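Local coordinates for protein alpha-L-rhamnosidase (Klebsiella oxytoca, PDB 4XHC) that hydrolyses terminal alpha-L-rhamnose residues from rhamnosides as a two-domain glycoside hydrolase of family GH78, at residues L46-L50 / M231-F235; C136-S140 / S520-N524. All coordinates share one frame; numbering follows the deposited sequence.

Both contacts link the beta-rich N-terminal part of the rhamnosidase to its helical catalytic part, which meet here at two well-separated places along their border. Their centres lie 29 Å apart and their nearest atoms about 15 Å, so they do not touch. Along the chain the segments alternate: 46-50 and 136-140 come first, then 231-235 and 520-524. Contact 1 joins the loop between helix 37-45 and strand 51-55, an outermost strand of a four-stranded antiparallel sheet, to the loop after helix 214-230. Contact 2 joins the loop between strands 122-129 and 153-158 of the six-stranded sheet to the loop before helix 534-540, where the Lys521 side chain is about 14 Å from the bound rhamnose.

Contact 1 (L46-L50 / M231-F235); sequences LRPAL and MQEVF
Arg47 and Glu233 form the ionic part of this contact, a salt bridge in which Arg47 NH1 lies 3.2 Å from Glu233 OE2. The hydrogen bond within it is weak, bent to 142° at the proton. Glu233 OE2 comes to the edge of the guanidinium, near its plane, yet the carboxylate is turned 66° out of that plane, so one oxygen does the touching and no two-pronged pairing forms. The arginine chain starts with CG anti to the backbone N (chi1 167°) and stays extended at chi2, which brings Arg47 CD within 3.7 Å of the same Glu233 OE2; a bend at chi3 then directs the guanidinium so that NH1 reaches this oxygen. Arg47 NH2 makes its stronger salt bridge with Glu44 in the preceding helix 37-45; Glu233 adds a weak one from the catalytic part.

The loop 46-50 leads from helix 37-45 into strand 51-55 of the N-terminal beta region, while 231-235 follows helix 214-230 of the six-hairpin glycosidase domain; the contact is thus a piece of the domain interface.

Apolar groups meet mostly backbone here. The Pro48 ring lies against the opposite main chain, its CG 3.6 Å from Gln232 O and its CD 3.7 Å from Glu233 O. These carbonyls have polar partners elsewhere, Ser201 and Arg269 respectively. Leu50 points at the other loop and crosses the Gln232 side chain at about a right angle, with Leu50 CD2 3.9 Å from Gln232 OE1. Its other methyl, Leu50 CD1, lies 4.2 Å from Glu233 CG. The buried amide of Gln232 is held through NE2 by the carbonyls of Asn229 and Val199.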
loop_
_atom_site.group_PDB
_atom_site.type_symbol
_atom_site.label_atom_id
_atom_site.label_comp_id
_atom_site.label_asym_id
_atom_site.label_seq_id
_atom_site.Cartn_x
_atom_site.Cartn_y
_atom_site.Cartn_z
ATOM N N LEU A 46 -17.318 -21.279 21.337
ATOM C CA LEU A 46 -18.405 -20.308 21.233
ATOM C C LEU A 46 -18.128 -19.165 20.248
ATOM O O LEU A 46 -18.913 -18.231 20.160
ATOM C CB LEU A 46 -18.695 -19.714 22.617
ATOM C CG LEU A 46 -19.181 -20.659 23.724
ATOM C CD1 LEU A 46 -18.861 -20.088 25.098
ATOM C CD2 LEU A 46 -20.674 -20.936 23.605
ATOM N N ARG A 47 -17.022 -19.223 19.511
ATOM C CA ARG A 47 -16.725 -18.206 18.492
ATOM C C ARG A 47 -17.882 -18.106 17.482
ATOM O O ARG A 47 -18.250 -19.100 16.876
ATOM C CB ARG A 47 -15.412 -18.552 17.768
ATOM C CG ARG A 47 -15.128 -17.761 16.490
ATOM C CD ARG A 47 -14.025 -18.409 15.650
ATOM N NE ARG A 47 -12.796 -18.563 16.425
ATOM C CZ ARG A 47 -11.973 -17.570 16.751
ATOM N NH1 ARG A 47 -12.218 -16.321 16.358
ATOM N NH2 ARG A 47 -10.889 -17.820 17.476
ATOM N N PRO A 48 -18.448 -16.905 17.288
ATOM C CA PRO A 48 -19.578 -16.788 16.372
ATOM C C PRO A 48 -19.208 -16.705 14.880
ATOM O O PRO A 48 -18.101 -16.283 14.511
ATOM C CB PRO A 48 -20.233 -15.484 16.811
ATOM C CG PRO A 48 -19.103 -14.652 17.319
ATOM C CD PRO A 48 -18.077 -15.603 17.873
ATOM N N ALA A 49 -20.149 -17.112 14.030
ATOM C CA ALA A 49 -20.022 -16.922 12.590
ATOM C C ALA A 49 -20.360 -15.465 12.260
ATOM O O ALA A 49 -21.219 -14.855 12.906
ATOM C CB ALA A 49 -20.943 -17.876 11.844
ATOM N N LEU A 50 -19.662 -14.912 11.272
ATOM C CA LEU A 50 -19.903 -13.549 10.829
ATOM C C LEU A 50 -20.778 -13.555 9.590
ATOM O O LEU A 50 -20.563 -14.345 8.687
ATOM C CB LEU A 50 -18.580 -12.869 10.499
ATOM C CG LEU A 50 -17.601 -12.687 11.654
ATOM C CD1 LEU A 50 -16.246 -12.204 11.146
ATOM C CD2 LEU A 50 -18.186 -11.712 12.663
ATOM N N MET A 231 -20.342 -5.615 17.577
ATOM C CA MET A 231 -20.467 -7.065 17.767
ATOM C C MET A 231 -19.872 -7.849 16.600
ATOM O O MET A 231 -20.465 -7.920 15.531
ATOM C CB MET A 231 -21.929 -7.467 17.984
ATOM C CG MET A 231 -22.441 -7.140 19.382
ATOM S SD MET A 231 -24.192 -7.503 19.612
ATOM C CE MET A 231 -24.162 -9.295 19.567
ATOM N N GLN A 232 -18.689 -8.412 16.826
ATOM C CA GLN A 232 -17.933 -9.131 15.806
ATOM C C GLN A 232 -17.572 -10.503 16.383
ATOM O O GLN A 232 -18.459 -11.180 16.901
ATOM C CB GLN A 232 -16.700 -8.317 15.395
ATOM C CG GLN A 232 -17.027 -6.940 14.813
ATOM C CD GLN A 232 -17.623 -7.006 13.419
ATOM O OE1 GLN A 232 -17.306 -7.908 12.631
ATOM N NE2 GLN A 232 -18.484 -6.042 13.099
ATOM N N GLU A 233 -16.305 -10.925 16.304
ATOM C CA GLU A 233 -15.900 -12.205 16.908
ATOM C C GLU A 233 -15.733 -12.071 18.421
ATOM O O GLU A 233 -15.685 -13.074 19.146
ATOM C CB GLU A 233 -14.646 -12.775 16.231
ATOM C CG GLU A 233 -14.989 -13.540 14.953
ATOM C CD GLU A 233 -13.780 -13.971 14.138
ATOM O OE1 GLU A 233 -12.934 -13.106 13.829
ATOM O OE2 GLU A 233 -13.690 -15.172 13.788
ATOM N N VAL A 234 -15.652 -10.821 18.878
ATOM C CA VAL A 234 -15.824 -10.454 20.290
ATOM C C VAL A 234 -16.636 -9.161 20.335
ATOM O O VAL A 234 -16.935 -8.583 19.292
ATOM C CB VAL A 234 -14.470 -10.232 21.005
ATOM C CG1 VAL A 234 -13.626 -11.496 20.963
ATOM C CG2 VAL A 234 -13.700 -9.058 20.408
ATOM N N PHE A 235 -16.985 -8.704 21.531
ATOM C CA PHE A 235 -17.551 -7.363 21.701
ATOM C C PHE A 235 -16.427 -6.332 21.581
ATOM O O PHE A 235 -15.759 -6.028 22.567
ATOM C CB PHE A 235 -18.209 -7.215 23.083
ATOM C CG PHE A 235 -19.522 -7.926 23.230
ATOM C CD1 PHE A 235 -20.693 -7.351 22.771
ATOM C CD2 PHE A 235 -19.595 -9.148 23.868
ATOM C CE1 PHE A 235 -21.910 -7.987 22.928
ATOM C CE2 PHE A 235 -20.810 -9.800 24.022
ATOM C CZ PHE A 235 -21.970 -9.216 23.555
#

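Contact 2 (C136-S140 / S520-N524)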
loop_
_atom_site.group_PDB
_atom_site.type_symbol
_atom_site.label_atom_id
_atom_site.label_comp_id
_atom_site.label_asym_id
_atom_site.label_seq_id
_atom_site.Cartn_x
_atom_site.Cartn_y
_atom_site.Cartn_z
ATOM N N CYS A 136 -10.738 14.996 5.069
ATOM C CA CYS A 136 -10.400 16.378 4.698
ATOM C C CYS A 136 -9.181 16.932 5.417
ATOM O O CYS A 136 -8.468 17.752 4.869
ATOM C CB CYS A 136 -11.573 17.299 4.981
ATOM S SG CYS A 136 -13.067 16.734 4.160
ATOM N N GLU A 137 -8.954 16.507 6.654
ATOM C CA GLU A 137 -7.772 16.924 7.398
ATOM C C GLU A 137 -6.654 15.925 7.092
ATOM O O GLU A 137 -6.889 14.712 7.067
ATOM C CB GLU A 137 -8.047 16.955 8.903
ATOM C CG GLU A 137 -9.362 17.610 9.323
ATOM C CD GLU A 137 -9.247 19.072 9.685
ATOM O OE1 GLU A 137 -8.332 19.763 9.189
ATOM O OE2 GLU A 137 -10.099 19.532 10.476
ATOM N N PRO A 138 -5.433 16.431 6.845
ATOM C CA PRO A 138 -4.348 15.516 6.491
ATOM C C PRO A 138 -3.851 14.718 7.705
ATOM O O PRO A 138 -3.656 15.288 8.788
ATOM C CB PRO A 138 -3.267 16.459 5.949
ATOM C CG PRO A 138 -3.496 17.736 6.686
ATOM C CD PRO A 138 -4.974 17.833 6.927
ATOM N N PHE A 139 -3.653 13.414 7.511
ATOM C CA PHE A 139 -3.137 12.532 8.568
ATOM C C PHE A 139 -1.721 12.897 9.000
ATOM O O PHE A 139 -1.337 12.651 10.131
ATOM C CB PHE A 139 -3.158 11.066 8.126
ATOM C CG PHE A 139 -4.545 10.467 7.972
ATOM C CD1 PHE A 139 -5.682 11.107 8.456
ATOM C CD2 PHE A 139 -4.704 9.233 7.364
ATOM C CE1 PHE A 139 -6.939 10.541 8.307
ATOM C CE2 PHE A 139 -5.959 8.664 7.223
ATOM C CZ PHE A 139 -7.080 9.321 7.690
ATOM N N SER A 140 -0.945 13.496 8.104
ATOM C CA SER A 140 0.408 13.935 8.443
ATOM C C SER A 140 0.465 14.967 9.590
ATOM O O SER A 140 1.538 15.210 10.131
ATOM C CB SER A 140 1.111 14.486 7.195
ATOM O OG SER A 140 0.463 15.656 6.715
ATOM N N SER A 520 -5.926 14.144 19.165
ATOM C CA SER A 520 -6.528 14.498 17.883
ATOM C C SER A 520 -7.887 13.863 17.746
ATOM O O SER A 520 -8.054 12.688 18.019
ATOM C CB SER A 520 -5.656 14.013 16.737
ATOM O OG SER A 520 -6.265 14.241 15.479
ATOM N N LYS A 521 -8.867 14.639 17.309
ATOM C CA LYS A 521 -10.230 14.128 17.183
ATOM C C LYS A 521 -10.298 13.109 16.043
ATOM O O LYS A 521 -11.250 12.346 15.965
ATOM C CB LYS A 521 -11.223 15.287 16.984
ATOM C CG LYS A 521 -11.344 15.736 15.538
ATOM C CD LYS A 521 -11.587 17.225 15.326
ATOM C CE LYS A 521 -11.145 17.567 13.902
ATOM N NZ LYS A 521 -11.472 18.948 13.478
ATOM N N LEU A 522 -9.282 13.099 15.170
ATOM C CA LEU A 522 -9.175 12.124 14.077
ATOM C C LEU A 522 -9.052 10.690 14.551
ATOM O O LEU A 522 -9.475 9.776 13.861
ATOM C CB LEU A 522 -7.938 12.377 13.223
ATOM C CG LEU A 522 -7.802 13.671 12.435
ATOM C CD1 LEU A 522 -6.484 13.643 11.670
ATOM C CD2 LEU A 522 -8.988 13.868 11.515
ATOM N N ILE A 523 -8.430 10.486 15.703
ATOM C CA ILE A 523 -8.164 9.146 16.185
ATOM C C ILE A 523 -9.136 8.720 17.281
ATOM O O ILE A 523 -9.068 7.603 17.767
ATOM C CB ILE A 523 -6.691 9.012 16.624
ATOM C CG1 ILE A 523 -6.209 7.581 16.419
ATOM C CG2 ILE A 523 -6.485 9.457 18.058
ATOM C CD1 ILE A 523 -4.708 7.472 16.302
ATOM N N ASN A 524 -10.064 9.593 17.660
ATOM C CA ASN A 524 -11.187 9.156 18.481
ATOM C C ASN A 524 -12.022 8.172 17.666
ATOM O O ASN A 524 -12.007 8.197 16.432
ATOM C CB ASN A 524 -12.083 10.332 18.920
ATOM C CG ASN A 524 -11.395 11.287 19.885
ATOM O OD1 ASN A 524 -10.298 11.017 20.380
ATOM N ND2 ASN A 524 -12.045 12.414 20.159
#
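Leu522 points from the catalytic domain at the N-terminal loop and divides its two methyls: CD2 lies 4.2 Å from Glu137 CB, CD1 the same distance from Phe139 CD1. Leucine and phenylalanine side chains approach obliquely.

Lys521 and Leu522 are the central residues of a type I beta turn from Ser520 to Ile523, closed by Ile523 N to Ser520 O at 3.2 Å. An ST turn overlaps it, Ser520 OG accepting from Leu522 N at 3.2 Å. At the end of the turn, Ile523 O accepts a hydrogen bond from Arg241 NE, and Arg241 lines the rhamnose pocket; the Lys521 side chain itself stays about 14 Å from the sugar.

Beside the leucine, the side chains of Glu137 and Lys521 cross at about a right angle, with Lys521 NZ 3.4 Å from Glu137 OE2 in a salt bridge whose hydrogen bond is weak. The glutamate chain bends at chi2 (-94°) to bring its carboxylate round to the ammonium group. Lys521 starts with CG between its backbone N and carbonyl carbon (chi1 84°) and bends again at chi2, then runs out nearly straight to NZ. Glu137 OE2 also has a weak hydrogen bond from Trp73 NE1.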